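Local atomic coordinates of beta-hexosaminidase LpqI (Mycobacterium tuberculosis H37Rv, PDB entry 6GFV), a protein that cleaves terminal beta-1,4-linked N-acetylglucosamine from peptidoglycan fragments as a family 3 glycoside hydrolase, feeding mycobacterial peptidoglycan recycling. Residues A23-V28 against V331-M336; I48-D53 against T57-A62; E65-G70 against L75-D80; S87-L92 against R124-T129. All blocks are in the same frame, centred on the assembly; numbering follows the deposited sequence.

Interaction 1 of 4, residues A23-V28 against V331-M336; sequences AQLLVV and VRVATM
In the TIM-barrel domain of this family 3 glycoside hydrolase, the turn leading into strand 26-29 meets helix 323-337, close to the C-terminal end of the chain. Leu-25 and Val-333 are the residues that join them. Leu-25 CD2 lies 4.2 Å from Val-333 CG1, and the two side chains cross at about a right angle. Leu-25 has CG beside its backbone N (chi1 -53°), and this turns its methyl end to the helix although the start of the side chain does not point there. Val-333 points toward the turn. Its other methyl, CG2, comes to 4.4 Å from the backbone oxygen Gln-24 O, a loose contact without a hydrogen bond. The turn is a type I beta turn from Ala-23 to Leu-26, closed by Leu-26 N to Ala-23 O at 3.2 Å. It presents Gln-24 and Leu-25 side by side to the helix. Leu-25 also touches Ser-329 and Val-330, one turn earlier on the same helix. The polar end of Gln-24 has its partner just past 331-336, where OE1 is hydrogen-bonded to Lys-337. On another side of the helix, Thr-335 OG1 bonds Val-331 O at 3.0 Å. Thr-335 N reaches the same oxygen from the opposite face of its carbonyl plane, so two bonds grip that atom. Arg-332 forms salt bridges with Asp-295 and Asp-262. Between the two segments themselves no hydrogen bond or ion pair forms. The contact is buried, small and apolar, and it depends on the fit of methyl groups rather than on directed bonds.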
# COMPACT_ATOMS: atom_id res chain seq x y z
N ALA A 23 11.85 7.60 -9.10
CA ALA A 23 12.27 6.44 -8.32
C ALA A 23 11.66 6.44 -6.92
O ALA A 23 11.36 5.37 -6.38
CB ALA A 23 13.80 6.37 -8.25
N GLN A 24 11.44 7.62 -6.36
CA GLN A 24 10.78 7.74 -5.06
C GLN A 24 9.38 7.13 -5.02
O GLN A 24 8.87 6.85 -3.95
CB GLN A 24 10.65 9.20 -4.63
CG GLN A 24 11.92 9.80 -4.06
CD GLN A 24 12.37 9.07 -2.82
OE1 GLN A 24 11.61 8.92 -1.87
NE2 GLN A 24 13.62 8.60 -2.83
N LEU A 25 8.77 6.93 -6.19
CA LEU A 25 7.38 6.49 -6.24
C LEU A 25 7.25 4.98 -6.42
O LEU A 25 6.14 4.46 -6.59
CB LEU A 25 6.64 7.23 -7.36
CG LEU A 25 6.72 8.76 -7.37
CD1 LEU A 25 5.89 9.35 -8.51
CD2 LEU A 25 6.28 9.36 -6.03
N LEU A 26 8.38 4.28 -6.36
CA LEU A 26 8.41 2.84 -6.59
C LEU A 26 8.73 2.06 -5.32
O LEU A 26 9.66 2.41 -4.59
CB LEU A 26 9.42 2.49 -7.68
CG LEU A 26 9.49 3.32 -8.96
CD1 LEU A 26 10.60 2.80 -9.81
CD2 LEU A 26 8.18 3.28 -9.74
N VAL A 27 7.97 1.00 -5.07
CA VAL A 27 8.23 0.08 -3.95
C VAL A 27 8.30 -1.36 -4.46
O VAL A 27 7.33 -1.86 -5.02
CB VAL A 27 7.15 0.20 -2.85
CG1 VAL A 27 7.31 -0.92 -1.83
CG2 VAL A 27 7.21 1.56 -2.17
N VAL A 28 9.45 -2.02 -4.30
CA VAL A 28 9.65 -3.33 -4.91
C VAL A 28 10.03 -4.46 -3.95
O VAL A 28 10.81 -4.29 -3.01
CB VAL A 28 10.72 -3.27 -6.02
CG1 VAL A 28 10.22 -2.41 -7.18
CG2 VAL A 28 12.04 -2.75 -5.49
N VAL A 331 5.75 14.81 -2.80
CA VAL A 331 5.48 15.54 -1.56
C VAL A 331 4.70 14.67 -0.59
O VAL A 331 4.96 14.68 0.61
CB VAL A 331 4.71 16.87 -1.83
CG1 VAL A 331 4.28 17.52 -0.52
CG2 VAL A 331 5.57 17.82 -2.65
N ARG A 332 3.76 13.90 -1.11
CA ARG A 332 2.98 12.99 -0.28
C ARG A 332 3.86 11.91 0.33
O ARG A 332 3.67 11.52 1.48
CB ARG A 332 1.85 12.36 -1.10
CG ARG A 332 0.71 13.29 -1.36
CD ARG A 332 -0.53 12.53 -1.75
NE ARG A 332 -1.58 13.43 -2.22
CZ ARG A 332 -1.82 13.68 -3.51
NH1 ARG A 332 -1.11 13.08 -4.44
NH2 ARG A 332 -2.80 14.51 -3.86
N VAL A 333 4.84 11.42 -0.42
CA VAL A 333 5.64 10.34 0.11
C VAL A 333 6.65 10.89 1.13
O VAL A 333 6.91 10.26 2.14
CB VAL A 333 6.32 9.52 -1.02
CG1 VAL A 333 5.26 8.99 -1.98
CG2 VAL A 333 7.33 10.31 -1.76
N ALA A 334 7.15 12.11 0.91
CA ALA A 334 8.02 12.73 1.92
C ALA A 334 7.28 12.87 3.25
O ALA A 334 7.84 12.59 4.31
CB ALA A 334 8.53 14.09 1.43
N THR A 335 6.03 13.31 3.18
CA THR A 335 5.19 13.53 4.35
C THR A 335 4.96 12.20 5.07
O THR A 335 5.03 12.13 6.28
CB THR A 335 3.80 14.16 3.96
OG1 THR A 335 3.98 15.42 3.31
CG2 THR A 335 2.93 14.37 5.18
N MET A 336 4.71 11.16 4.29
CA MET A 336 4.56 9.81 4.81
C MET A 336 5.82 9.34 5.54
O MET A 336 5.75 8.79 6.62
CB MET A 336 4.20 8.84 3.67
CG MET A 336 4.19 7.36 4.05
SD MET A 336 3.92 6.25 2.67
CE MET A 336 5.57 6.15 1.99

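Interaction 2 of 4, residues I48-D53 against T57-A62; sequences ILIGSD and TIFDGA
Ile-50 and the ring of Phe-59 approach from opposite directions, within the connection that leaves strand 47-50 of the TIM barrel and leads to helix 62-69. Ile-50 CG1 stands 3.9 Å from Phe-59 CZ, the far end of the ring. The approach to the ring is oblique. Phe-59 does not start out pointing at the strand. With CG beside its own backbone N (chi1 -71°), the ring is carried over to Ile-50. Ile-58 comes in beside it and points toward the strand. Its CG2 methyl sits over the centre of one face of the Phe-59 ring, 4.2 Å above the plane. The same methyl is 4.4 Å from Ile-50 CD1, so it touches both the ring and the isoleucine. Ile-50 is the centre of an inverse gamma turn. No hydrogen bond links the two segments, and apolar side chains carry the whole contact. The loop is closed locally by Asp-60 N to Thr-57 O at 3.0 Å. Beyond the two segments, Ile-58 leans on Ala-36 of helix 33-43, and Phe-59 also touches Leu-89 and Leu-92. The apolar cluster therefore extends past the loop. It borders the probable substrate site: the Ile-50 side chain is about 4 Å from that of Arg-88, assigned to substrate binding by similarity. The next residue along makes the direct link, for Gly-51 O accepts a hydrogen bond from Arg-88 NE.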
# COMPACT_ATOMS: atom_id res chain seq x y z
N ILE A 48 11.21 -0.76 -0.30
CA ILE A 48 11.20 -2.18 -0.62
C ILE A 48 10.04 -2.90 0.05
O ILE A 48 9.46 -2.39 1.01
CB ILE A 48 12.52 -2.85 -0.21
CG1 ILE A 48 12.73 -2.77 1.31
CG2 ILE A 48 13.68 -2.24 -0.97
CD1 ILE A 48 14.02 -3.43 1.81
N LEU A 49 9.71 -4.07 -0.48
CA LEU A 49 8.71 -4.94 0.07
C LEU A 49 9.36 -6.22 0.62
O LEU A 49 10.12 -6.88 -0.07
CB LEU A 49 7.65 -5.29 -0.98
CG LEU A 49 6.69 -6.43 -0.64
CD1 LEU A 49 5.76 -6.04 0.50
CD2 LEU A 49 5.91 -6.87 -1.86
N ILE A 50 9.07 -6.55 1.87
CA ILE A 50 9.38 -7.86 2.43
C ILE A 50 8.27 -8.81 1.98
O ILE A 50 7.24 -8.92 2.62
CB ILE A 50 9.49 -7.83 3.96
CG1 ILE A 50 10.42 -6.70 4.43
CG2 ILE A 50 10.00 -9.17 4.48
CD1 ILE A 50 11.82 -6.74 3.82
N GLY A 51 8.48 -9.44 0.83
CA GLY A 51 7.45 -10.24 0.19
C GLY A 51 7.53 -11.71 0.54
O GLY A 51 8.37 -12.10 1.34
N SER A 52 6.68 -12.52 -0.08
CA SER A 52 6.57 -13.94 0.24
C SER A 52 7.86 -14.73 0.05
O SER A 52 8.08 -15.72 0.73
CB SER A 52 5.47 -14.60 -0.60
OG SER A 52 4.18 -14.26 -0.10
N ASP A 53 8.70 -14.31 -0.89
CA ASP A 53 9.94 -15.04 -1.15
C ASP A 53 11.17 -14.34 -0.58
O ASP A 53 12.29 -14.73 -0.89
CB ASP A 53 10.13 -15.26 -2.64
CG ASP A 53 9.07 -16.17 -3.23
OD1 ASP A 53 8.96 -17.33 -2.78
OD2 ASP A 53 8.33 -15.73 -4.13
N THR A 57 16.62 -13.30 6.82
CA THR A 57 17.90 -12.96 7.47
C THR A 57 18.32 -11.55 7.11
O THR A 57 19.28 -11.05 7.67
CB THR A 57 19.07 -13.91 7.10
OG1 THR A 57 19.30 -13.91 5.69
CG2 THR A 57 18.81 -15.34 7.59
N ILE A 58 17.61 -10.92 6.18
CA ILE A 58 17.83 -9.50 5.88
C ILE A 58 17.70 -8.65 7.14
O ILE A 58 18.33 -7.60 7.23
CB ILE A 58 16.84 -8.98 4.76
CG1 ILE A 58 17.27 -7.60 4.24
CG2 ILE A 58 15.41 -8.92 5.26
CD1 ILE A 58 16.46 -7.10 3.03
N PHE A 59 16.93 -9.11 8.13
CA PHE A 59 16.74 -8.33 9.35
C PHE A 59 17.92 -8.43 10.32
O PHE A 59 17.99 -7.69 11.30
CB PHE A 59 15.44 -8.76 10.07
CG PHE A 59 14.17 -8.33 9.34
CD1 PHE A 59 13.91 -6.99 9.09
CD2 PHE A 59 13.25 -9.27 8.92
CE1 PHE A 59 12.76 -6.59 8.43
CE2 PHE A 59 12.10 -8.88 8.26
CZ PHE A 59 11.85 -7.54 8.01
N ASP A 60 18.87 -9.31 10.04
CA ASP A 60 19.94 -9.60 10.99
C ASP A 60 21.16 -8.66 10.93
O ASP A 60 22.25 -8.99 11.40
CB ASP A 60 20.41 -11.06 10.80
CG ASP A 60 19.30 -12.07 11.05
OD1 ASP A 60 18.38 -11.78 11.84
OD2 ASP A 60 19.36 -13.17 10.47
N GLY A 61 20.98 -7.46 10.39
CA GLY A 61 22.06 -6.51 10.34
C GLY A 61 22.18 -5.85 9.00
O GLY A 61 22.61 -4.71 8.91
N ALA A 62 21.79 -6.57 7.95
CA ALA A 62 21.85 -6.03 6.59
C ALA A 62 20.97 -4.79 6.42
O ALA A 62 21.37 -3.83 5.78
CB ALA A 62 21.44 -7.08 5.58

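Interaction 3 of 4, residues E65-G70 against L75-D80; sequences EIVAGG and LAVSVD
Leu-75 and Val-67 form the close-packed part of this contact, in the beta-alpha-beta unit of strand 47-50, helix 62-69 and strand 76-83. After the helix the chain returns to the barrel, and Leu-75 stands just before the strand. One methyl does most of the touching. Leu-75 CD2 lies 4.1 Å from Val-67 CG2 and equally 4.1 Å from Ile-66 CG2, so it is shared between two neighbouring helix residues. Leu-75 points toward the helix and holds CG anti to its backbone N (chi1 -173°). Its side chain crosses both partners at a slant. Ile-66 gives only its CG2 branch, while the end of its longer branch leads away from the strand. It packs on Ala-36, Gln-37 and Val-40 of helix 33-43, which also touches Leu-75.

Away from this centre the contact thins out. Val-67 is partly exposed, whereas Leu-75 is buried. Val-77 is two residues further along the strand and has a looser touch on Val-67. On the outer side of the helix, Glu-65, Ala-68 and Gly-69 are exposed to solvent. Nearby, Gly-70 N is bonded to Val-67 O at 3.3 Å. Further on, the strand runs to Asp-80, a substrate-binding residue by similarity, whose pairing with Lys-180 is long and weak. The longest of the three methyl contacts is Val-67 CG2 to Val-77 CG2, at 4.4 Å.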
# COMPACT_ATOMS: atom_id res chain seq x y z
N GLU A 65 22.07 -1.01 7.48
CA GLU A 65 23.01 -0.37 6.57
C GLU A 65 22.34 0.10 5.29
O GLU A 65 22.64 1.17 4.77
CB GLU A 65 24.16 -1.31 6.21
CG GLU A 65 25.21 -0.68 5.30
CD GLU A 65 26.30 0.04 6.07
OE1 GLU A 65 26.28 -0.03 7.32
OE2 GLU A 65 27.17 0.67 5.45
N ILE A 66 21.44 -0.73 4.78
CA ILE A 66 20.76 -0.45 3.52
C ILE A 66 19.90 0.79 3.69
O ILE A 66 19.90 1.68 2.83
CB ILE A 66 19.89 -1.62 3.07
CG1 ILE A 66 20.77 -2.80 2.67
CG2 ILE A 66 18.99 -1.21 1.92
CD1 ILE A 66 20.02 -4.08 2.48
N VAL A 67 19.19 0.86 4.81
CA VAL A 67 18.42 2.04 5.13
C VAL A 67 19.34 3.24 5.37
O VAL A 67 19.05 4.34 4.90
CB VAL A 67 17.55 1.80 6.37
CG1 VAL A 67 16.91 3.11 6.82
CG2 VAL A 67 16.50 0.76 6.07
N ALA A 68 20.44 3.04 6.07
CA ALA A 68 21.35 4.15 6.39
C ALA A 68 21.91 4.82 5.13
O ALA A 68 22.14 6.03 5.12
CB ALA A 68 22.47 3.67 7.27
N GLY A 69 22.10 4.05 4.07
CA GLY A 69 22.70 4.56 2.86
C GLY A 69 21.79 5.27 1.88
O GLY A 69 22.27 5.89 0.94
N GLY A 70 20.47 5.18 2.07
CA GLY A 70 19.53 5.78 1.14
C GLY A 70 19.19 7.23 1.42
O GLY A 70 19.37 7.71 2.53
N LEU A 75 14.46 5.28 3.77
CA LEU A 75 13.88 4.23 2.95
C LEU A 75 12.58 3.69 3.56
O LEU A 75 12.54 3.44 4.76
CB LEU A 75 14.89 3.09 2.80
CG LEU A 75 14.55 1.94 1.85
CD1 LEU A 75 14.68 2.38 0.39
CD2 LEU A 75 15.40 0.72 2.13
N ALA A 76 11.54 3.50 2.75
CA ALA A 76 10.32 2.84 3.24
C ALA A 76 10.49 1.31 3.25
O ALA A 76 11.02 0.74 2.30
CB ALA A 76 9.09 3.22 2.38
N VAL A 77 10.03 0.64 4.31
CA VAL A 77 10.08 -0.82 4.37
C VAL A 77 8.70 -1.41 4.67
O VAL A 77 8.17 -1.23 5.77
CB VAL A 77 11.09 -1.31 5.44
CG1 VAL A 77 11.22 -2.84 5.41
CG2 VAL A 77 12.42 -0.63 5.26
N SER A 78 8.14 -2.14 3.71
CA SER A 78 6.75 -2.60 3.82
C SER A 78 6.61 -4.13 3.84
O SER A 78 7.51 -4.84 3.41
CB SER A 78 5.94 -2.04 2.67
OG SER A 78 6.37 -2.61 1.46
N VAL A 79 5.46 -4.61 4.30
CA VAL A 79 5.20 -6.04 4.49
C VAL A 79 3.69 -6.30 4.57
O VAL A 79 2.93 -5.42 4.96
CB VAL A 79 5.89 -6.54 5.79
CG1 VAL A 79 5.32 -5.84 7.01
CG2 VAL A 79 5.82 -8.08 5.95
N ASP A 80 3.27 -7.51 4.20
CA ASP A 80 1.91 -7.98 4.41
C ASP A 80 1.72 -8.65 5.76
O ASP A 80 1.97 -9.84 5.90
CB ASP A 80 1.51 -8.99 3.33
CG ASP A 80 1.28 -8.35 1.97
OD1 ASP A 80 0.75 -7.23 1.91
OD2 ASP A 80 1.65 -8.97 0.96

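Interaction 4 of 4, residues S87-L92 against R124-T129; sequences SRLRSL and RKLGIT
Leu-89 sits in a type I beta turn from Ser-87 to Arg-90 and faces Leu-126 and Ile-128, where helix 109-126 ends in a Schellman motif with Gly-127 as the C-prime residue. Gly-127 has positive phi (121°); Leu-126 before it and Ile-128 after it both point toward the loop. Leu-89 and Ile-128 meet tip to tip, with Leu-89 CD1 4.0 Å from Ile-128 CG1. Ile-128 carries this CG1 branch beside its backbone N (chi1 -62°). The same Leu-89 CD1 comes to 4.3 Å from Leu-126 CD1. Leu-92 approaches Leu-126 at a slant, and its CD1 is 3.9 Å from Leu-126 CD1. Leu-126 CD1 is thus touched by both leucines of the loop. Leu-89 and Ile-128 are buried and Leu-92 is exposed, so the contact runs from the interior to the surface. No hydrogen bond crosses it. The loop is held from within instead. Arg-90 NH1 bonds Ser-87 O at 3.1 Å, with the oxygen in the guanidinium plane and the nitrogen above the carbonyl plane. Arg-90 N reaches that oxygen from the opposite face, at 3.2 Å. Leu-92 N to Leu-89 O, 2.9 Å, fixes the next part of the loop. Glu-81 takes hydrogen bonds from Ser-87 OG and Leu-89 N. Arg-88, a substrate-binding residue by similarity, belongs to this turn. Behind the leucines, Met-123 of helix 109-126 touches Leu-89 and Ile-128, and Val-79 of strand 76-83 touches them too. The loop therefore packs against the end of helix 109-126 and against strand 76-83 beside it.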
# COMPACT_ATOMS: atom_id res chain seq x y z
N SER A 87 0.49 -13.70 7.18
CA SER A 87 1.37 -13.20 8.23
C SER A 87 2.82 -13.51 7.93
O SER A 87 3.38 -14.46 8.44
CB SER A 87 0.94 -13.78 9.58
OG SER A 87 1.94 -13.61 10.56
N ARG A 88 3.44 -12.69 7.08
CA ARG A 88 4.82 -12.90 6.63
C ARG A 88 5.84 -13.07 7.76
O ARG A 88 6.77 -13.86 7.66
CB ARG A 88 5.27 -11.75 5.72
CG ARG A 88 6.63 -11.98 5.10
CD ARG A 88 6.58 -13.17 4.17
NE ARG A 88 7.88 -13.66 3.72
CZ ARG A 88 8.55 -14.65 4.30
NH1 ARG A 88 8.05 -15.25 5.38
NH2 ARG A 88 9.72 -15.05 3.81
N LEU A 89 5.65 -12.33 8.85
CA LEU A 89 6.64 -12.28 9.92
C LEU A 89 6.26 -13.15 11.12
O LEU A 89 6.73 -12.93 12.23
CB LEU A 89 6.83 -10.83 10.38
CG LEU A 89 7.27 -9.82 9.32
CD1 LEU A 89 7.44 -8.41 9.92
CD2 LEU A 89 8.55 -10.27 8.62
N ARG A 90 5.40 -14.14 10.89
CA ARG A 90 4.95 -15.02 11.96
C ARG A 90 6.12 -15.65 12.75
O ARG A 90 6.03 -15.84 13.96
CB ARG A 90 4.04 -16.12 11.40
CG ARG A 90 4.66 -16.97 10.31
CD ARG A 90 3.64 -17.94 9.72
NE ARG A 90 4.22 -18.79 8.68
CZ ARG A 90 4.49 -18.39 7.44
NH1 ARG A 90 4.24 -17.15 7.06
NH2 ARG A 90 5.02 -19.25 6.58
N SER A 91 7.21 -15.93 12.06
CA SER A 91 8.35 -16.59 12.71
C SER A 91 9.06 -15.67 13.69
O SER A 91 9.82 -16.13 14.54
CB SER A 91 9.34 -17.09 11.66
OG SER A 91 10.07 -16.00 11.12
N LEU A 92 8.81 -14.37 13.57
CA LEU A 92 9.57 -13.37 14.31
C LEU A 92 8.80 -12.56 15.33
O LEU A 92 9.39 -12.06 16.27
CB LEU A 92 10.22 -12.37 13.34
CG LEU A 92 11.17 -12.89 12.28
CD1 LEU A 92 11.78 -11.72 11.54
CD2 LEU A 92 12.25 -13.77 12.88
N ARG A 124 8.27 -2.59 14.27
CA ARG A 124 9.07 -1.37 14.20
C ARG A 124 10.53 -1.58 14.67
O ARG A 124 11.46 -0.98 14.14
CB ARG A 124 8.43 -0.25 15.02
CG ARG A 124 9.20 1.06 14.95
CD ARG A 124 8.54 2.17 15.72
NE ARG A 124 9.03 2.30 17.09
CZ ARG A 124 8.37 1.90 18.18
NH1 ARG A 124 7.18 1.32 18.08
NH2 ARG A 124 8.91 2.07 19.38
N LYS A 125 10.73 -2.45 15.66
CA LYS A 125 12.09 -2.79 16.08
C LYS A 125 12.89 -3.50 14.98
O LYS A 125 14.10 -3.33 14.88
CB LYS A 125 12.06 -3.67 17.34
CG LYS A 125 11.57 -2.96 18.59
CD LYS A 125 11.30 -3.94 19.71
CE LYS A 125 10.21 -3.44 20.65
NZ LYS A 125 9.35 -4.56 21.14
N LEU A 126 12.21 -4.29 14.15
CA LEU A 126 12.87 -4.98 13.05
C LEU A 126 13.26 -4.04 11.92
O LEU A 126 14.18 -4.32 11.17
CB LEU A 126 12.00 -6.10 12.50
CG LEU A 126 11.74 -7.31 13.40
CD1 LEU A 126 10.65 -8.18 12.82
CD2 LEU A 126 13.01 -8.10 13.62
N GLY A 127 12.55 -2.91 11.80
CA GLY A 127 12.81 -1.97 10.73
C GLY A 127 11.62 -1.70 9.80
O GLY A 127 11.76 -0.95 8.83
N ILE A 128 10.48 -2.32 10.07
CA ILE A 128 9.26 -2.12 9.29
C ILE A 128 8.73 -0.70 9.49
O ILE A 128 8.62 -0.24 10.62
CB ILE A 128 8.14 -3.12 9.70
CG1 ILE A 128 8.56 -4.56 9.43
CG2 ILE A 128 6.82 -2.82 8.96
CD1 ILE A 128 9.03 -4.81 8.00
N THR A 129 8.40 -0.01 8.39
CA THR A 129 7.73 1.29 8.49
C THR A 129 6.27 1.29 8.01
O THR A 129 5.50 2.17 8.39
CB THR A 129 8.49 2.39 7.70
OG1 THR A 129 8.43 2.11 6.29
CG2 THR A 129 9.95 2.50 8.16

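All four contacts are apolar and lack hydrogen bonds between their segments; strand pairing supplies directed links among interactions 1, 2 and 3. Strands 26-29, 47-50 and 76-83 lie side by side in one sheet. Val-28 O pairs with Leu-49 N, and Ile-50 N with Ser-78 O. Interaction 1 is fully buried, brings in a helix from the far end of the chain and is away from the annotated sites. Interaction 2 lies in the loop before helix 62-69, and interaction 3 packs the helix on the strand that follows. Interaction 4 is partly exposed and touches interaction 2, their centres about 9 Å apart. Interaction 4 holds Arg-88 and interaction 3 holds Asp-80, both substrate-binding by similarity; interaction 2 borders Arg-88.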